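Local coordinates for ESAT-6/WXG100 secretion system protein (Streptococcus gallolyticus, PDB 7JQE) that forms part of the extracellular region of EsaA, a subunit of the bacterial type VIIb secretion system, and is probably involved in the export of protein toxins, at residues Q152-L163 with Y476-E485; I271-S279 with T322-T330. All coordinates share one frame; numbering follows the deposited sequence.

Contact 1: Q152-L163 with Y476-E485. With EDO (1,2-ethanediol), chain L.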
loop_
_atom_site.group_PDB
_atom_site.type_symbol
_atom_site.label_atom_id
_atom_site.label_comp_id
_atom_site.label_asym_id
_atom_site.label_seq_id
_atom_site.Cartn_x
_atom_site.Cartn_y
_atom_site.Cartn_z
ATOM N N GLN A 152 16.639 0.205 -63.459
ATOM C CA GLN A 152 16.977 -0.418 -62.185
ATOM C C GLN A 152 16.159 0.154 -61.035
ATOM O O GLN A 152 15.667 -0.599 -60.191
ATOM C CB GLN A 152 18.470 -0.264 -61.906
ATOM C CG GLN A 152 18.921 -0.901 -60.611
ATOM C CD GLN A 152 20.429 -0.952 -60.485
ATOM O OE1 GLN A 152 21.143 -1.079 -61.480
ATOM N NE2 GLN A 152 20.924 -0.844 -59.257
ATOM N N GLU A 153 16.006 1.478 -60.976
ATOM C CA GLU A 153 15.163 2.056 -59.936
ATOM C C GLU A 153 13.703 1.670 -60.141
ATOM O O GLU A 153 12.974 1.441 -59.169
ATOM C CB GLU A 153 15.326 3.575 -59.901
ATOM C CG GLU A 153 16.663 4.049 -59.336
ATOM C CD GLU A 153 16.874 3.646 -57.882
ATOM O OE1 GLU A 153 15.979 2.998 -57.294
ATOM O OE2 GLU A 153 17.942 3.980 -57.324
ATOM N N GLU A 154 13.258 1.595 -61.397
ATOM C CA GLU A 154 11.910 1.111 -61.664
ATOM C C GLU A 154 11.741 -0.328 -61.199
ATOM O O GLU A 154 10.642 -0.728 -60.796
ATOM C CB GLU A 154 11.594 1.239 -63.155
ATOM C CG GLU A 154 10.168 0.871 -63.528
ATOM C CD GLU A 154 9.903 1.002 -65.018
ATOM O OE1 GLU A 154 10.827 1.400 -65.762
ATOM O OE2 GLU A 154 8.767 0.705 -65.445
ATOM N N ARG A 155 12.820 -1.116 -61.235
ATOM C CA ARG A 155 12.758 -2.500 -60.781
ATOM C C ARG A 155 12.684 -2.575 -59.259
ATOM O O ARG A 155 11.863 -3.312 -58.701
ATOM C CB ARG A 155 13.970 -3.264 -61.315
ATOM C CG ARG A 155 13.937 -4.767 -61.100
ATOM C CD ARG A 155 14.682 -5.478 -62.227
ATOM N NE ARG A 155 15.697 -4.612 -62.825
ATOM C CZ ARG A 155 16.979 -4.603 -62.475
ATOM N NH1 ARG A 155 17.417 -5.422 -61.530
ATOM N NH2 ARG A 155 17.826 -3.774 -63.071
ATOM N N LYS A 156 13.534 -1.809 -58.569
ATOM C CA LYS A 156 13.491 -1.778 -57.109
ATOM C C LYS A 156 12.126 -1.330 -56.603
ATOM O O LYS A 156 11.601 -1.890 -55.634
ATOM C CB LYS A 156 14.586 -0.858 -56.573
ATOM C CG LYS A 156 15.941 -1.524 -56.424
ATOM C CD LYS A 156 16.991 -0.526 -55.961
ATOM C CE LYS A 156 18.113 -1.222 -55.207
ATOM N NZ LYS A 156 18.685 -2.358 -55.982
ATOM N N LEU A 157 11.538 -0.313 -57.236
ATOM C CA LEU A 157 10.214 0.140 -56.823
ATOM C C LEU A 157 9.189 -0.982 -56.947
ATOM O O LEU A 157 8.386 -1.212 -56.035
ATOM C CB LEU A 157 9.792 1.355 -57.650
ATOM C CG LEU A 157 8.433 1.954 -57.279
ATOM C CD1 LEU A 157 8.420 2.406 -55.822
ATOM C CD2 LEU A 157 8.069 3.103 -58.206
ATOM N N ALA A 158 9.212 -1.700 -58.074
ATOM C CA ALA A 158 8.265 -2.791 -58.280
ATOM C C ALA A 158 8.444 -3.891 -57.239
ATOM O O ALA A 158 7.461 -4.473 -56.766
ATOM C CB ALA A 158 8.419 -3.359 -59.690
ATOM N N ILE A 159 9.692 -4.203 -56.885
ATOM C CA ILE A 159 9.945 -5.231 -55.880
ATOM C C ILE A 159 9.419 -4.784 -54.524
ATOM O O ILE A 159 8.720 -5.533 -53.832
ATOM C CB ILE A 159 11.447 -5.565 -55.820
ATOM C CG1 ILE A 159 11.929 -6.107 -57.170
ATOM C CG2 ILE A 159 11.729 -6.560 -54.699
ATOM C CD1 ILE A 159 13.435 -6.280 -57.273
ATOM N N LYS A 160 9.744 -3.553 -54.128
ATOM C CA LYS A 160 9.289 -3.039 -52.839
ATOM C C LYS A 160 7.768 -3.074 -52.738
ATOM O O LYS A 160 7.213 -3.540 -51.738
ATOM C CB LYS A 160 9.818 -1.619 -52.636
ATOM C CG LYS A 160 9.222 -0.892 -51.451
ATOM C CD LYS A 160 9.984 0.390 -51.162
ATOM C CE LYS A 160 11.424 0.099 -50.764
ATOM N NZ LYS A 160 12.172 1.333 -50.387
ATOM N N ILE A 161 7.077 -2.593 -53.773
ATOM C CA ILE A 161 5.617 -2.572 -53.745
ATOM C C ILE A 161 5.061 -3.981 -53.593
ATOM O O ILE A 161 4.043 -4.192 -52.922
ATOM C CB ILE A 161 5.069 -1.879 -55.005
ATOM C CG1 ILE A 161 5.436 -0.394 -54.997
ATOM C CG2 ILE A 161 3.564 -2.072 -55.105
ATOM C CD1 ILE A 161 4.895 0.374 -56.179
ATOM N N ASP A 162 5.713 -4.968 -54.211
ATOM C CA ASP A 162 5.247 -6.346 -54.079
ATOM C C ASP A 162 5.491 -6.885 -52.673
ATOM O O ASP A 162 4.674 -7.651 -52.148
ATOM C CB ASP A 162 5.922 -7.239 -55.120
ATOM C CG ASP A 162 5.227 -7.195 -56.468
ATOM O OD1 ASP A 162 4.006 -6.935 -56.504
ATOM O OD2 ASP A 162 5.901 -7.428 -57.493
ATOM N N LEU A 163 6.608 -6.508 -52.050
ATOM C CA LEU A 163 6.911 -7.016 -50.716
ATOM C C LEU A 163 5.976 -6.423 -49.668
ATOM O O LEU A 163 5.543 -7.126 -48.748
ATOM C CB LEU A 163 8.369 -6.730 -50.362
ATOM C CG LEU A 163 9.393 -7.598 -51.097
ATOM C CD1 LEU A 163 10.805 -7.050 -50.945
ATOM C CD2 LEU A 163 9.318 -9.029 -50.591
ATOM N N TYR A 476 16.046 -6.830 -48.363
ATOM C CA TYR A 476 15.534 -7.854 -49.268
ATOM C C TYR A 476 15.438 -7.328 -50.698
ATOM O O TYR A 476 15.788 -8.034 -51.653
ATOM C CB TYR A 476 14.173 -8.356 -48.779
ATOM C CG TYR A 476 13.783 -9.697 -49.360
ATOM C CD1 TYR A 476 14.149 -10.881 -48.732
ATOM C CD2 TYR A 476 13.064 -9.781 -50.547
ATOM C CE1 TYR A 476 13.806 -12.113 -49.266
ATOM C CE2 TYR A 476 12.717 -11.008 -51.091
ATOM C CZ TYR A 476 13.090 -12.171 -50.447
ATOM O OH TYR A 476 12.749 -13.391 -50.988
ATOM N N THR A 477 14.977 -6.087 -50.865
ATOM C CA THR A 477 14.863 -5.512 -52.203
ATOM C C THR A 477 16.220 -5.474 -52.895
ATOM O O THR A 477 16.357 -5.912 -54.045
ATOM C CB THR A 477 14.263 -4.106 -52.126
ATOM O OG1 THR A 477 12.949 -4.172 -51.560
ATOM C CG2 THR A 477 14.171 -3.493 -53.510
ATOM N N GLU A 478 17.239 -4.962 -52.202
ATOM C CA GLU A 478 18.556 -4.827 -52.814
ATOM C C GLU A 478 19.162 -6.186 -53.138
ATOM O O GLU A 478 19.846 -6.341 -54.158
ATOM C CB GLU A 478 19.476 -4.019 -51.897
ATOM C CG GLU A 478 19.050 -2.567 -51.754
ATOM C CD GLU A 478 19.939 -1.777 -50.814
ATOM O OE1 GLU A 478 20.840 -2.379 -50.195
ATOM O OE2 GLU A 478 19.732 -0.549 -50.693
ATOM N N LEU A 479 18.925 -7.187 -52.286
ATOM C CA LEU A 479 19.432 -8.524 -52.572
ATOM C C LEU A 479 18.704 -9.151 -53.754
ATOM O O LEU A 479 19.323 -9.837 -54.575
ATOM C CB LEU A 479 19.315 -9.408 -51.336
ATOM C CG LEU A 479 20.226 -9.029 -50.169
ATOM C CD1 LEU A 479 19.660 -9.557 -48.854
ATOM C CD2 LEU A 479 21.630 -9.554 -50.403
ATOM N N THR A 480 17.390 -8.934 -53.856
ATOM C CA THR A 480 16.663 -9.431 -55.020
ATOM C C THR A 480 17.144 -8.746 -56.293
ATOM O O THR A 480 17.361 -9.402 -57.318
ATOM C CB THR A 480 15.159 -9.224 -54.839
ATOM O OG1 THR A 480 14.688 -10.044 -53.765
ATOM C CG2 THR A 480 14.418 -9.608 -56.112
ATOM N N ASN A 481 17.327 -7.426 -56.242
ATOM C CA ASN A 481 17.819 -6.701 -57.406
ATOM C C ASN A 481 19.202 -7.188 -57.816
ATOM O O ASN A 481 19.522 -7.240 -59.009
ATOM C CB ASN A 481 17.841 -5.202 -57.116
ATOM C CG ASN A 481 18.275 -4.388 -58.315
ATOM O OD1 ASN A 481 17.485 -4.134 -59.224
ATOM N ND2 ASN A 481 19.537 -3.979 -58.328
ATOM N N GLU A 482 20.039 -7.546 -56.839
ATOM C CA GLU A 482 21.377 -8.034 -57.158
ATOM C C GLU A 482 21.320 -9.404 -57.821
ATOM O O GLU A 482 22.080 -9.681 -58.759
ATOM C CB GLU A 482 22.234 -8.068 -55.892
ATOM C CG GLU A 482 22.587 -6.681 -55.358
ATOM C CD GLU A 482 22.676 -6.629 -53.843
ATOM O OE1 GLU A 482 22.542 -7.689 -53.199
ATOM O OE2 GLU A 482 22.876 -5.527 -53.293
ATOM N N ILE A 483 20.416 -10.272 -57.358
ATOM C CA ILE A 483 20.239 -11.569 -58.007
ATOM C C ILE A 483 19.837 -11.387 -59.466
ATOM O O ILE A 483 20.328 -12.092 -60.356
ATOM C CB ILE A 483 19.205 -12.412 -57.239
ATOM C CG1 ILE A 483 19.657 -12.620 -55.791
ATOM C CG2 ILE A 483 18.983 -13.743 -57.936
ATOM C CD1 ILE A 483 18.683 -13.410 -54.956
ATOM N N ILE A 484 18.935 -10.442 -59.732
ATOM C CA ILE A 484 18.493 -10.196 -61.100
ATOM C C ILE A 484 19.672 -9.780 -61.968
ATOM O O ILE A 484 19.846 -10.270 -63.091
ATOM C CB ILE A 484 17.374 -9.140 -61.119
ATOM C CG1 ILE A 484 16.081 -9.725 -60.547
ATOM C CG2 ILE A 484 17.160 -8.605 -62.522
ATOM C CD1 ILE A 484 14.938 -8.730 -60.459
ATOM N N GLU A 485 20.509 -8.874 -61.457
ATOM C CA GLU A 485 21.653 -8.421 -62.238
ATOM C C GLU A 485 22.672 -9.538 -62.437
ATOM O O GLU A 485 23.260 -9.664 -63.518
ATOM C CB GLU A 485 22.296 -7.204 -61.575
ATOM C CG GLU A 485 21.560 -5.906 -61.856
ATOM C CD GLU A 485 22.133 -4.728 -61.092
ATOM O OE1 GLU A 485 23.049 -4.936 -60.268
ATOM O OE2 GLU A 485 21.665 -3.591 -61.315
HETATM C C1 EDO L . 3.559 -7.159 -60.124
HETATM O O1 EDO L . 4.632 -8.100 -60.003
HETATM C C2 EDO L . 3.891 -6.145 -61.213
HETATM O O2 EDO L . 2.803 -5.225 -61.358
#
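Reciprocal knobs-into-holes packing joins helices 152-164 and 462-491: Ile159 enters the hole made by Thr477, Thr480, Asn481 and Ile484, while Thr477 sits among Lys156, Ile159, Lys160 and Leu163. The segment axes come within 9.5 Å and cross at 129°, well short of antiparallel. Ile159 CG1 lies anti to its carbonyl carbon (chi1 -61°), carrying CD1 to within 3.7 Å of Thr480 CG2. Thr477 turns its methyl to the partner helix, CG2 lying 3.7 Å from Lys156 O, while its OG1 bonds back to Val473 O. At one end of this interlocked helix pair, Leu163 CD1 approaches Tyr476 CD2 at 3.6 Å, and the phenol OH is held by the backbone N of Leu141. Toward the other end a buried polar pair joins the apolar packing. The Asn481 amide lies over one face of the Arg155 guanidinium, their planes 16° apart, and Arg155 CD touches Ile484 CD1 at 3.7 Å. Lys156 runs over Thr477 to place CE 3.8 Å from Glu478 CG; the Glu478 carboxylate itself forms a salt bridge with Lys129 of the second subunit. Beyond the interface, Asp162 OD2 accepts a 2.9 Å hydrogen bond from O1 of an ethanediol, probably from the crystallisation liquor.

Contact 2: I271-S279 with T322-T330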
loop_
_atom_site.group_PDB
_atom_site.type_symbol
_atom_site.label_atom_id
_atom_site.label_comp_id
_atom_site.label_asym_id
_atom_site.label_seq_id
_atom_site.Cartn_x
_atom_site.Cartn_y
_atom_site.Cartn_z
ATOM N N ILE A 271 -28.449 0.493 59.877
ATOM C CA ILE A 271 -27.768 1.426 60.764
ATOM C C ILE A 271 -28.386 1.315 62.149
ATOM O O ILE A 271 -29.481 0.778 62.325
ATOM C CB ILE A 271 -27.851 2.880 60.257
ATOM C CG1 ILE A 271 -29.313 3.312 60.155
ATOM C CG2 ILE A 271 -27.157 3.012 58.918
ATOM C CD1 ILE A 271 -29.556 4.366 59.116
ATOM N N SER A 272 -27.666 1.833 63.139
ATOM C CA SER A 272 -28.076 1.729 64.532
ATOM C C SER A 272 -27.975 3.097 65.188
ATOM O O SER A 272 -26.916 3.732 65.154
ATOM C CB SER A 272 -27.214 0.707 65.280
ATOM O OG SER A 272 -27.662 0.546 66.616
ATOM N N VAL A 273 -29.075 3.546 65.788
ATOM C CA VAL A 273 -29.133 4.832 66.470
ATOM C C VAL A 273 -29.445 4.597 67.941
ATOM O O VAL A 273 -30.103 3.617 68.307
ATOM C CB VAL A 273 -30.182 5.765 65.823
ATOM C CG1 VAL A 273 -31.544 5.088 65.795
ATOM C CG2 VAL A 273 -30.254 7.090 66.569
ATOM N N ASP A 274 -28.958 5.501 68.791
ATOM C CA ASP A 274 -29.180 5.430 70.232
ATOM C C ASP A 274 -30.261 6.438 70.608
ATOM O O ASP A 274 -30.015 7.649 70.622
ATOM C CB ASP A 274 -27.888 5.695 71.005
ATOM C CG ASP A 274 -26.781 4.717 70.651
ATOM O OD1 ASP A 274 -25.635 5.164 70.438
ATOM O OD2 ASP A 274 -27.057 3.502 70.574
ATOM N N VAL A 275 -31.456 5.940 70.908
ATOM C CA VAL A 275 -32.573 6.785 71.293
ATOM C C VAL A 275 -32.736 6.735 72.807
ATOM O O VAL A 275 -32.285 5.805 73.483
ATOM C CB VAL A 275 -33.883 6.373 70.583
ATOM C CG1 VAL A 275 -33.738 6.508 69.074
ATOM C CG2 VAL A 275 -34.271 4.954 70.967
ATOM N N ALA A 276 -33.395 7.759 73.350
ATOM C CA ALA A 276 -33.641 7.868 74.779
ATOM C C ALA A 276 -34.900 8.694 74.998
ATOM O O ALA A 276 -35.122 9.675 74.274
ATOM C CB ALA A 276 -32.462 8.510 75.517
ATOM N N PRO A 277 -35.733 8.329 75.968
ATOM C CA PRO A 277 -36.951 9.104 76.224
ATOM C C PRO A 277 -36.628 10.501 76.730
ATOM O O PRO A 277 -35.519 10.793 77.183
ATOM C CB PRO A 277 -37.679 8.279 77.291
ATOM C CG PRO A 277 -36.590 7.511 77.975
ATOM C CD PRO A 277 -35.587 7.197 76.900
ATOM N N THR A 278 -37.624 11.380 76.635
ATOM C CA THR A 278 -37.519 12.737 77.167
ATOM C C THR A 278 -38.082 12.742 78.584
ATOM O O THR A 278 -39.286 12.545 78.786
ATOM C CB THR A 278 -38.256 13.739 76.278
ATOM O OG1 THR A 278 -39.646 13.762 76.622
ATOM C CG2 THR A 278 -38.111 13.357 74.806
ATOM N N SER A 279 -37.210 12.959 79.564
ATOM C CA SER A 279 -37.605 12.979 80.967
ATOM C C SER A 279 -38.822 13.866 81.201
ATOM O O SER A 279 -39.164 14.175 82.346
ATOM C CB SER A 279 -36.438 13.454 81.838
ATOM O OG SER A 279 -35.919 14.690 81.370
ATOM N N THR A 322 -39.153 9.717 88.507
ATOM C CA THR A 322 -38.947 8.763 87.426
ATOM C C THR A 322 -39.969 8.990 86.317
ATOM O O THR A 322 -40.396 8.049 85.647
ATOM C CB THR A 322 -39.044 7.307 87.927
ATOM O OG1 THR A 322 -38.262 7.157 89.118
ATOM C CG2 THR A 322 -38.528 6.339 86.869
ATOM N N LYS A 323 -40.360 10.251 86.128
ATOM C CA LYS A 323 -41.319 10.619 85.086
ATOM C C LYS A 323 -40.632 10.683 83.718
ATOM O O LYS A 323 -40.552 11.726 83.069
ATOM C CB LYS A 323 -41.997 11.938 85.432
ATOM C CG LYS A 323 -41.164 12.872 86.294
ATOM C CD LYS A 323 -41.371 12.579 87.774
ATOM C CE LYS A 323 -40.666 13.601 88.658
ATOM N NZ LYS A 323 -41.059 13.456 90.094
ATOM N N GLU A 324 -40.124 9.526 83.288
ATOM C CA GLU A 324 -39.548 9.364 81.950
ATOM C C GLU A 324 -40.646 8.836 81.031
ATOM O O GLU A 324 -40.776 7.635 80.779
ATOM C CB GLU A 324 -38.343 8.437 81.991
ATOM C CG GLU A 324 -38.619 7.124 82.698
ATOM C CD GLU A 324 -37.391 6.247 82.802
ATOM O OE1 GLU A 324 -36.636 6.152 81.808
ATOM O OE2 GLU A 324 -37.179 5.659 83.887
ATOM N N ASP A 325 -41.445 9.767 80.520
ATOM C CA ASP A 325 -42.666 9.421 79.814
ATOM C C ASP A 325 -42.364 8.702 78.500
ATOM O O ASP A 325 -41.250 8.777 77.975
ATOM C CB ASP A 325 -43.487 10.679 79.543
ATOM C CG ASP A 325 -42.887 11.915 80.189
ATOM O OD1 ASP A 325 -41.831 12.385 79.710
ATOM O OD2 ASP A 325 -43.468 12.412 81.176
ATOM N N PRO A 326 -43.348 7.989 77.956
ATOM C CA PRO A 326 -43.153 7.334 76.657
ATOM C C PRO A 326 -42.828 8.348 75.569
ATOM O O PRO A 326 -43.367 9.457 75.543
ATOM C CB PRO A 326 -44.498 6.643 76.403
ATOM C CG PRO A 326 -45.093 6.459 77.772
ATOM C CD PRO A 326 -44.644 7.645 78.569
ATOM N N THR A 327 -41.939 7.952 74.659
ATOM C CA THR A 327 -41.483 8.813 73.574
ATOM C C THR A 327 -41.527 8.031 72.270
ATOM O O THR A 327 -40.950 6.943 72.174
ATOM C CB THR A 327 -40.066 9.335 73.834
ATOM O OG1 THR A 327 -39.958 9.768 75.198
ATOM C CG2 THR A 327 -39.759 10.504 72.917
ATOM N N THR A 328 -42.210 8.586 71.273
ATOM C CA THR A 328 -42.470 7.897 70.015
ATOM C C THR A 328 -41.442 8.317 68.969
ATOM O O THR A 328 -41.279 9.511 68.691
ATOM C CB THR A 328 -43.889 8.188 69.525
ATOM O OG1 THR A 328 -44.030 9.591 69.272
ATOM C CG2 THR A 328 -44.912 7.761 70.576
ATOM N N VAL A 329 -40.755 7.334 68.393
ATOM C CA VAL A 329 -39.751 7.551 67.358
ATOM C C VAL A 329 -40.305 7.035 66.038
ATOM O O VAL A 329 -40.870 5.936 65.982
ATOM C CB VAL A 329 -38.427 6.850 67.715
ATOM C CG1 VAL A 329 -37.383 7.092 66.633
ATOM C CG2 VAL A 329 -37.930 7.326 69.075
ATOM N N THR A 330 -40.138 7.824 64.974
ATOM C CA THR A 330 -40.767 7.520 63.695
ATOM C C THR A 330 -39.823 7.832 62.541
ATOM O O THR A 330 -38.792 8.492 62.702
ATOM C CB THR A 330 -42.070 8.305 63.502
ATOM O OG1 THR A 330 -41.767 9.699 63.353
ATOM C CG2 THR A 330 -42.995 8.108 64.693
#
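Around Pro277 and Thr327 the two segments of the chain run roughly antiparallel, 151° apart in direction, and they converge from 8.2 Å between the CA atoms of Val275 and Val329 to 4.2 Å between those of Ser279 and Glu324. The meeting centres on the Thr327 hydroxyl. With OG1 anti to its carbonyl carbon (chi1 -44°), the hydroxyl accepts a hydrogen bond from Thr278 N over 3.2 Å, at an N-H...O angle of 159°, and gives a weak one to Asp325 O in its own segment. The two partners lie about at right angles round the oxygen, and together, one bond being weak, they probably limit rotation of the hydroxyl. Pro277 lies against the same oxygen, its CB 3.4 Å from Thr327 OG1, and the two threonine methyls meet with Thr278 CG2 3.8 Å from Thr327 CG2. The contact bridges two antiparallel sheets stacked as a beta sandwich: strand 268-275 pairs with strand 355-363, whereas strand 327-335 pairs with 348-351 and 369-379. Between the sheets, Val275 CG1 faces Val329 CG2 at 4.3 Å, both buried and both also against Ile379. Farther out, Glu324 runs alongside the proline ring, OE1 reaching 4.1 Å from Pro277 CG. Here Thr278 and Ser279 pack on Ser279 and Thr278 of the second subunit.

In the fold
Followed from the N terminus, the modelled chain descends helix 102-135, turns, and lays down helix 152-164, the first half of contact 1. It then passes through further helices to strand 268-275 and contact 2, whose partner segment begins at Thr322, after the unmodelled 280-321. Strands and helix 396-427 follow before helix 462-491 closes the much longer loop of contact 1, so the smaller loop lies wholly within the larger one. The centres of contact 1 and contact 2 are about 140 Å apart, on opposite sides of the chain's centre. Contact 1 thus ties together the helical end near both modelled termini, contact 2 joins the two sheets at the far end, and both adjoin the second subunit.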